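Local coordinates for aminopeptidase N family protein (Idiomarina loihiensis L2TR, PDB 4FGM) that probably acts as a zinc-dependent aminopeptidase of the M61 family, with a zinc ion and a bound maleic acid in its active site, at residues 1-13 with 122-136. Numbering follows the deposited sequence.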
HETATM    1  N   MSE A   1     -16.974   5.616  29.214  1.00 65.40           N
HETATM    2  CA  MSE A   1     -16.208   6.354  28.172  1.00 59.80           C
HETATM    3  C   MSE A   1     -14.763   6.489  28.625  1.00 52.53           C
HETATM    4  O   MSE A   1     -14.493   6.743  29.796  1.00 56.09           O
HETATM    5  CB  MSE A   1     -16.833   7.735  27.942  1.00 63.54           C
HETATM    6  CG  MSE A   1     -16.178   8.896  28.696  1.00 81.56           C
HETATM    7 SE   MSE A   1     -14.685   9.670  27.719  1.00 68.15          SE
HETATM    8  CE  MSE A   1     -15.367   9.309  25.946  1.00 97.53           C
ATOM      9  N   ILE A   2     -13.837   6.302  27.695  1.00 49.54           N
ATOM     10  CA  ILE A   2     -12.408   6.395  27.988  1.00 46.44           C
ATOM     11  C   ILE A   2     -11.880   7.708  27.422  1.00 42.72           C
ATOM     12  O   ILE A   2     -12.221   8.085  26.292  1.00 36.94           O
ATOM     13  CB  ILE A   2     -11.637   5.214  27.350  1.00 46.75           C
ATOM     14  CG1 ILE A   2     -12.235   3.888  27.828  1.00 47.11           C
ATOM     15  CG2 ILE A   2     -10.160   5.306  27.693  1.00 44.44           C
ATOM     16  CD1 ILE A   2     -12.303   3.757  29.334  1.00 43.84           C
ATOM     17  N   ALA A   3     -11.050   8.403  28.194  1.00 42.91           N
ATOM     18  CA  ALA A   3     -10.522   9.694  27.749  1.00 38.68           C
ATOM     19  C   ALA A   3      -9.019   9.686  27.499  1.00 41.76           C
ATOM     20  O   ALA A   3      -8.236   9.201  28.321  1.00 43.01           O
ATOM     21  CB  ALA A   3     -10.877  10.775  28.766  1.00 38.45           C
ATOM     22  N   TYR A   4      -8.623  10.234  26.357  1.00 44.35           N
ATOM     23  CA  TYR A   4      -7.216  10.296  25.981  1.00 39.46           C
ATOM     24  C   TYR A   4      -6.772  11.738  25.778  1.00 39.23           C
ATOM     25  O   TYR A   4      -7.412  12.489  25.052  1.00 39.46           O
ATOM     26  CB  TYR A   4      -6.987   9.524  24.675  1.00 39.53           C
ATOM     27  CG  TYR A   4      -7.223   8.035  24.767  1.00 42.73           C
ATOM     28  CD1 TYR A   4      -6.208   7.173  25.167  1.00 40.64           C
ATOM     29  CD2 TYR A   4      -8.457   7.486  24.443  1.00 40.33           C
ATOM     30  CE1 TYR A   4      -6.416   5.800  25.237  1.00 42.67           C
ATOM     31  CE2 TYR A   4      -8.675   6.114  24.512  1.00 42.11           C
ATOM     32  CZ  TYR A   4      -7.651   5.277  24.910  1.00 42.36           C
ATOM     33  OH  TYR A   4      -7.865   3.919  24.991  1.00 42.37           O
ATOM     34  N   ASP A   5      -5.684  12.128  26.429  1.00 39.57           N
ATOM     35  CA  ASP A   5      -5.141  13.472  26.260  1.00 46.58           C
ATOM     36  C   ASP A   5      -3.780  13.353  25.601  1.00 46.57           C
ATOM     37  O   ASP A   5      -2.888  12.683  26.128  1.00 47.16           O
ATOM     38  CB  ASP A   5      -4.989  14.196  27.596  1.00 40.42           C
ATOM     39  CG  ASP A   5      -6.268  14.846  28.041  1.00 42.60           C
ATOM     40  OD1 ASP A   5      -7.049  14.185  28.760  1.00 45.55           O
ATOM     41  OD2 ASP A   5      -6.498  16.013  27.651  1.00 46.16           O
ATOM     42  N   ILE A   6      -3.625  13.988  24.444  1.00 41.94           N
ATOM     43  CA  ILE A   6      -2.356  13.938  23.727  1.00 39.81           C
ATOM     44  C   ILE A   6      -1.765  15.315  23.489  1.00 38.12           C
ATOM     45  O   ILE A   6      -2.464  16.258  23.083  1.00 38.13           O
ATOM     46  CB  ILE A   6      -2.501  13.240  22.355  1.00 39.64           C
ATOM     47  CG1 ILE A   6      -2.962  11.793  22.541  1.00 46.01           C
ATOM     48  CG2 ILE A   6      -1.175  13.259  21.627  1.00 28.62           C
ATOM     49  CD1 ILE A   6      -3.316  11.096  21.236  1.00 45.85           C
ATOM     50  N   THR A   7      -0.468  15.423  23.739  1.00 36.74           N
ATOM     51  CA  THR A   7       0.227  16.679  23.528  1.00 40.44           C
ATOM     52  C   THR A   7       1.583  16.423  22.889  1.00 40.33           C
ATOM     53  O   THR A   7       2.343  15.579  23.360  1.00 38.84           O
ATOM     54  CB  THR A   7       0.446  17.437  24.874  1.00 43.38           C
ATOM     55  OG1 THR A   7      -0.816  17.654  25.517  1.00 45.91           O
ATOM     56  CG2 THR A   7       1.121  18.778  24.636  1.00 32.56           C
ATOM     57  N   PRO A   8       1.886  17.114  21.780  1.00 43.04           N
ATOM     58  CA  PRO A   8       3.185  16.936  21.119  1.00 41.80           C
ATOM     59  C   PRO A   8       4.097  17.789  21.999  1.00 44.52           C
ATOM     60  O   PRO A   8       4.442  18.912  21.640  1.00 44.83           O
ATOM     61  CB  PRO A   8       2.969  17.573  19.745  1.00 39.56           C
ATOM     62  CG  PRO A   8       1.486  17.522  19.551  1.00 36.71           C
ATOM     63  CD  PRO A   8       0.963  17.867  20.918  1.00 39.38           C
ATOM     64  N   ILE A   9       4.473  17.251  23.153  1.00 40.49           N
ATOM     65  CA  ILE A   9       5.261  17.988  24.131  1.00 41.84           C
ATOM     66  C   ILE A   9       6.721  18.312  23.840  1.00 44.94           C
ATOM     67  O   ILE A   9       7.214  19.360  24.256  1.00 45.77           O
ATOM     68  CB  ILE A   9       5.187  17.279  25.522  1.00 36.42           C
ATOM     69  CG1 ILE A   9       5.541  18.267  26.632  1.00 43.33           C
ATOM     70  CG2 ILE A   9       6.127  16.076  25.560  1.00 32.78           C
ATOM     71  CD1 ILE A   9       4.480  19.335  26.850  1.00 41.49           C
ATOM     72  N   ASP A  10       7.419  17.426  23.142  1.00 43.09           N
ATOM     73  CA  ASP A  10       8.830  17.647  22.866  1.00 39.46           C
ATOM     74  C   ASP A  10       9.155  17.443  21.391  1.00 40.32           C
ATOM     75  O   ASP A  10       9.395  16.319  20.942  1.00 43.87           O
ATOM     76  CB  ASP A  10       9.670  16.694  23.722  1.00 41.48           C
ATOM     77  CG  ASP A  10      11.145  17.078  23.752  1.00 43.55           C
ATOM     78  OD1 ASP A  10      11.601  17.762  22.805  1.00 46.37           O
ATOM     79  OD2 ASP A  10      11.845  16.685  24.713  1.00 42.52           O
ATOM     80  N   LEU A  11       9.179  18.540  20.647  1.00 37.98           N
ATOM     81  CA  LEU A  11       9.463  18.499  19.220  1.00 39.18           C
ATOM     82  C   LEU A  11      10.863  18.008  18.852  1.00 44.26           C
ATOM     83  O   LEU A  11      11.016  17.186  17.947  1.00 42.74           O
ATOM     84  CB  LEU A  11       9.203  19.881  18.621  1.00 36.60           C
ATOM     85  CG  LEU A  11       7.799  20.129  18.054  1.00 36.99           C
ATOM     86  CD1 LEU A  11       6.754  19.307  18.771  1.00 29.94           C
ATOM     87  CD2 LEU A  11       7.487  21.605  18.142  1.00 33.47           C
ATOM     88  N   HIS A  12      11.883  18.499  19.548  1.00 40.47           N
ATOM     89  CA  HIS A  12      13.249  18.079  19.250  1.00 43.67           C
ATOM     90  C   HIS A  12      13.530  16.656  19.727  1.00 45.52           C
ATOM     91  O   HIS A  12      14.372  15.956  19.148  1.00 39.91           O
ATOM     92  CB  HIS A  12      14.255  19.050  19.871  1.00 41.32           C
ATOM     93  CG  HIS A  12      14.229  20.414  19.255  1.00 50.30           C
ATOM     94  ND1 HIS A  12      15.092  21.421  19.635  1.00 52.98           N
ATOM     95  CD2 HIS A  12      13.440  20.941  18.289  1.00 50.96           C
ATOM     96  CE1 HIS A  12      14.834  22.507  18.930  1.00 48.38           C
ATOM     97  NE2 HIS A  12      13.835  22.243  18.105  1.00 46.60           N
ATOM     98  N   GLY A  13      12.828  16.235  20.781  1.00 37.62           N
ATOM     99  CA  GLY A  13      13.000  14.892  21.298  1.00 32.57           C
ATOM    100  C   GLY A  13      12.058  13.879  20.644  1.00 37.14           C
ATOM    101  O   GLY A  13      12.151  12.676  20.903  1.00 37.00           O
ATOM    102  N   PRO A 122     -17.077   4.274  23.983  1.00 51.43           N
ATOM    103  CA  PRO A 122     -16.618   5.454  23.252  1.00 44.12           C
ATOM    104  C   PRO A 122     -15.267   5.954  23.750  1.00 48.95           C
ATOM    105  O   PRO A 122     -14.935   5.823  24.934  1.00 50.82           O
ATOM    106  CB  PRO A 122     -17.729   6.469  23.503  1.00 43.47           C
ATOM    107  CG  PRO A 122     -18.941   5.605  23.623  1.00 51.49           C
ATOM    108  CD  PRO A 122     -18.446   4.478  24.489  1.00 52.25           C
ATOM    109  N   CYS A 123     -14.492   6.525  22.831  1.00 46.97           N
ATOM    110  CA  CYS A 123     -13.183   7.066  23.156  1.00 35.32           C
ATOM    111  C   CYS A 123     -13.118   8.536  22.792  1.00 42.47           C
ATOM    112  O   CYS A 123     -13.408   8.921  21.663  1.00 43.67           O
ATOM    113  CB  CYS A 123     -12.090   6.312  22.402  1.00 35.94           C
ATOM    114  SG  CYS A 123     -11.861   4.602  22.930  1.00 47.57           S
ATOM    115  N   GLU A 124     -12.760   9.362  23.764  1.00 42.80           N
ATOM    116  CA  GLU A 124     -12.636  10.785  23.518  1.00 44.27           C
ATOM    117  C   GLU A 124     -11.156  11.094  23.431  1.00 41.86           C
ATOM    118  O   GLU A 124     -10.347  10.513  24.158  1.00 42.09           O
ATOM    119  CB  GLU A 124     -13.294  11.581  24.643  1.00 42.73           C
ATOM    120  CG  GLU A 124     -14.712  11.994  24.319  1.00 44.60           C
ATOM    121  CD  GLU A 124     -15.430  12.656  25.483  1.00 49.36           C
ATOM    122  OE1 GLU A 124     -14.776  13.390  26.258  1.00 45.87           O
ATOM    123  OE2 GLU A 124     -16.656  12.449  25.608  1.00 55.76           O
ATOM    124  N   LEU A 125     -10.797  11.992  22.527  1.00 40.58           N
ATOM    125  CA  LEU A 125      -9.401  12.352  22.352  1.00 36.03           C
ATOM    126  C   LEU A 125      -9.263  13.866  22.367  1.00 38.49           C
ATOM    127  O   LEU A 125      -9.881  14.565  21.572  1.00 38.74           O
ATOM    128  CB  LEU A 125      -8.867  11.766  21.031  1.00 36.52           C
ATOM    129  CG  LEU A 125      -7.366  11.855  20.731  1.00 49.63           C
ATOM    130  CD1 LEU A 125      -6.989  10.838  19.668  1.00 50.41           C
ATOM    131  CD2 LEU A 125      -7.016  13.248  20.267  1.00 48.42           C
ATOM    132  N   HIS A 126      -8.451  14.363  23.287  1.00 39.07           N
ATOM    133  CA  HIS A 126      -8.225  15.792  23.414  1.00 44.28           C
ATOM    134  C   HIS A 126      -6.810  16.088  22.923  1.00 43.42           C
ATOM    135  O   HIS A 126      -5.839  15.742  23.594  1.00 48.29           O
ATOM    136  CB  HIS A 126      -8.375  16.202  24.881  1.00 54.58           C
ATOM    137  CG  HIS A 126      -9.559  15.583  25.562  1.00 79.24           C
ATOM    138  ND1 HIS A 126     -10.838  16.090  25.452  1.00 87.08           N
ATOM    139  CD2 HIS A 126      -9.664  14.471  26.331  1.00 82.89           C
ATOM    140  CE1 HIS A 126     -11.676  15.319  26.123  1.00 86.79           C
ATOM    141  NE2 HIS A 126     -10.989  14.329  26.665  1.00 84.19           N
ATOM    142  N   LEU A 127      -6.699  16.711  21.750  1.00 39.82           N
ATOM    143  CA  LEU A 127      -5.397  17.053  21.180  1.00 40.49           C
ATOM    144  C   LEU A 127      -5.010  18.475  21.573  1.00 44.45           C
ATOM    145  O   LEU A 127      -5.627  19.441  21.116  1.00 40.77           O
ATOM    146  CB  LEU A 127      -5.431  16.959  19.650  1.00 46.08           C
ATOM    147  CG  LEU A 127      -4.238  16.359  18.894  1.00 47.01           C
ATOM    148  CD1 LEU A 127      -4.078  17.107  17.591  1.00 43.02           C
ATOM    149  CD2 LEU A 127      -2.969  16.450  19.694  1.00 40.26           C
ATOM    150  N   HIS A 128      -3.979  18.593  22.404  1.00 41.55           N
ATOM    151  CA  HIS A 128      -3.495  19.889  22.871  1.00 44.28           C
ATOM    152  C   HIS A 128      -2.389  20.399  21.951  1.00 47.51           C
ATOM    153  O   HIS A 128      -1.562  19.619  21.460  1.00 46.32           O
ATOM    154  CB  HIS A 128      -2.967  19.757  24.306  1.00 42.88           C
ATOM    155  CG  HIS A 128      -3.988  19.235  25.271  1.00 53.35           C
ATOM    156  ND1 HIS A 128      -4.908  20.050  25.896  1.00 55.93           N
ATOM    157  CD2 HIS A 128      -4.281  17.972  25.661  1.00 53.77           C
ATOM    158  CE1 HIS A 128      -5.725  19.312  26.625  1.00 52.24           C
ATOM    159  NE2 HIS A 128      -5.367  18.046  26.500  1.00 51.33           N
ATOM    160  N   ALA A 129      -2.381  21.708  21.710  1.00 46.95           N
ATOM    161  CA  ALA A 129      -1.370  22.317  20.851  1.00 44.03           C
ATOM    162  C   ALA A 129       0.013  22.139  21.451  1.00 44.92           C
ATOM    163  O   ALA A 129       0.185  22.134  22.668  1.00 39.26           O
ATOM    164  CB  ALA A 129      -1.653  23.805  20.664  1.00 38.82           C
ATOM    165  N   PRO A 130       1.024  21.957  20.599  1.00 43.31           N
ATOM    166  CA  PRO A 130       2.359  21.800  21.168  1.00 42.70           C
ATOM    167  C   PRO A 130       2.859  23.193  21.562  1.00 41.60           C
ATOM    168  O   PRO A 130       2.841  24.121  20.752  1.00 43.46           O
ATOM    169  CB  PRO A 130       3.150  21.182  20.019  1.00 44.37           C
ATOM    170  CG  PRO A 130       2.475  21.730  18.811  1.00 38.37           C
ATOM    171  CD  PRO A 130       1.014  21.651  19.157  1.00 34.40           C
ATOM    172  N   PRO A 131       3.297  23.362  22.816  1.00 42.78           N
ATOM    173  CA  PRO A 131       3.787  24.667  23.270  1.00 44.16           C
ATOM    174  C   PRO A 131       4.807  25.281  22.318  1.00 43.28           C
ATOM    175  O   PRO A 131       4.863  26.501  22.150  1.00 44.24           O
ATOM    176  CB  PRO A 131       4.394  24.347  24.634  1.00 42.19           C
ATOM    177  CG  PRO A 131       3.531  23.238  25.121  1.00 46.17           C
ATOM    178  CD  PRO A 131       3.401  22.362  23.890  1.00 39.12           C
ATOM    179  N   GLU A 132       5.605  24.429  21.686  1.00 42.30           N
ATOM    180  CA  GLU A 132       6.646  24.893  20.776  1.00 44.66           C
ATOM    181  C   GLU A 132       6.152  25.210  19.376  1.00 44.35           C
ATOM    182  O   GLU A 132       6.917  25.730  18.562  1.00 45.57           O
ATOM    183  CB  GLU A 132       7.756  23.849  20.683  1.00 43.56           C
ATOM    184  CG  GLU A 132       8.313  23.417  22.032  1.00 49.46           C
ATOM    185  CD  GLU A 132       9.148  22.144  21.939  1.00 59.00           C
ATOM    186  OE1 GLU A 132      10.317  22.213  21.505  1.00 60.58           O
ATOM    187  OE2 GLU A 132       8.624  21.067  22.293  1.00 58.62           O
ATOM    188  N   ALA A 133       4.883  24.904  19.095  1.00 37.58           N
ATOM    189  CA  ALA A 133       4.311  25.145  17.767  1.00 39.25           C
ATOM    190  C   ALA A 133       2.807  25.345  17.834  1.00 45.32           C
ATOM    191  O   ALA A 133       2.044  24.617  17.195  1.00 44.77           O
ATOM    192  CB  ALA A 133       4.635  23.972  16.835  1.00 41.91           C
ATOM    193  N   PRO A 134       2.359  26.355  18.588  1.00 42.37           N
ATOM    194  CA  PRO A 134       0.921  26.609  18.712  1.00 39.58           C
ATOM    195  C   PRO A 134       0.182  27.006  17.433  1.00 40.07           C
ATOM    196  O   PRO A 134      -1.021  26.787  17.334  1.00 42.72           O
ATOM    197  CB  PRO A 134       0.857  27.680  19.805  1.00 38.39           C
ATOM    198  CG  PRO A 134       2.136  28.423  19.621  1.00 40.07           C
ATOM    199  CD  PRO A 134       3.144  27.333  19.365  1.00 42.32           C
ATOM    200  N   LEU A 135       0.882  27.578  16.455  1.00 40.37           N
ATOM    201  CA  LEU A 135       0.219  27.978  15.205  1.00 42.82           C
ATOM    202  C   LEU A 135      -0.069  26.828  14.231  1.00 48.08           C
ATOM    203  O   LEU A 135      -0.730  27.027  13.210  1.00 48.73           O
ATOM    204  CB  LEU A 135       1.024  29.062  14.474  1.00 47.44           C
ATOM    205  CG  LEU A 135       0.936  30.517  14.965  1.00 56.00           C
ATOM    206  CD1 LEU A 135      -0.499  30.823  15.378  1.00 53.04           C
ATOM    207  CD2 LEU A 135       1.870  30.746  16.134  1.00 63.95           C
ATOM    208  N   TRP A 136       0.421  25.630  14.543  1.00 43.56           N
ATOM    209  CA  TRP A 136       0.195  24.464  13.693  1.00 39.41           C
ATOM    210  C   TRP A 136      -1.280  24.159  13.469  1.00 40.14           C
ATOM    211  O   TRP A 136      -2.123  24.462  14.314  1.00 40.22           O
ATOM    212  CB  TRP A 136       0.854  23.232  14.301  1.00 41.48           C
ATOM    213  CG  TRP A 136       2.295  23.059  13.938  1.00 44.51           C
ATOM    214  CD1 TRP A 136       3.074  23.924  13.226  1.00 40.96           C
ATOM    215  CD2 TRP A 136       3.134  21.949  14.282  1.00 43.59           C
ATOM    216  NE1 TRP A 136       4.345  23.423  13.103  1.00 40.26           N
ATOM    217  CE2 TRP A 136       4.411  22.210  13.736  1.00 40.01           C
ATOM    218  CE3 TRP A 136       2.929  20.755  14.988  1.00 43.36           C
ATOM    219  CZ2 TRP A 136       5.486  21.328  13.886  1.00 37.57           C
ATOM    220  CZ3 TRP A 136       4.000  19.871  15.135  1.00 43.33           C
ATOM    221  CH2 TRP A 136       5.261  20.164  14.579  1.00 43.39           C
TER
HETATM  222  O   HOH W   1       6.066  21.272  21.731  1.00 40.21           O
HETATM  223  O   HOH W   2      11.984  20.293  21.756  1.00 43.60           O
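I2, Y4 and I6 pair in parallel with C123, L125 and L127, and backbone bonds that start at I2 N to P122 O and finish at H128 N to I6 O zip the strands together. The packed face carries these six side chains. C123 SG lies at the edge of the Y4 ring, 3.9 Å from CE2, while CD1 of I6 meets CD1 of L125 at 4.0 Å; with CG1 beside its backbone N (chi1 -61°) and CG2 therefore anti to it, I6 sets that methyl against CD2 of L127. Past the end of strand 123-127, CB of P8 packs on CB of P130 at 3.6 Å, and CD2 of L11, just beyond strand 2-10, reaches CB of E132 and A133. The other face is polar and nearer solvent. There H128 NE2 gives a straight 2.6 Å hydrogen bond to the anti lone pair of D5 OD2, carboxylate and imidazole nearly coplanar (17°). Were D5 an alanine, the H128 ring would probably lose this acceptor and be free to turn. At the solvent end E132 OE2 takes the L11 N-H at 3.1 Å, and one water links E132 OE1 to D10 OD1 and H12 N. Within the M61 N-terminal domain, strand 2-10 lies between 123-127 and antiparallel 15-22, and 123-127 pairs onward with 153-157; L163 of helix 160-163 and F168 of strand 168-171 cover the apolar face.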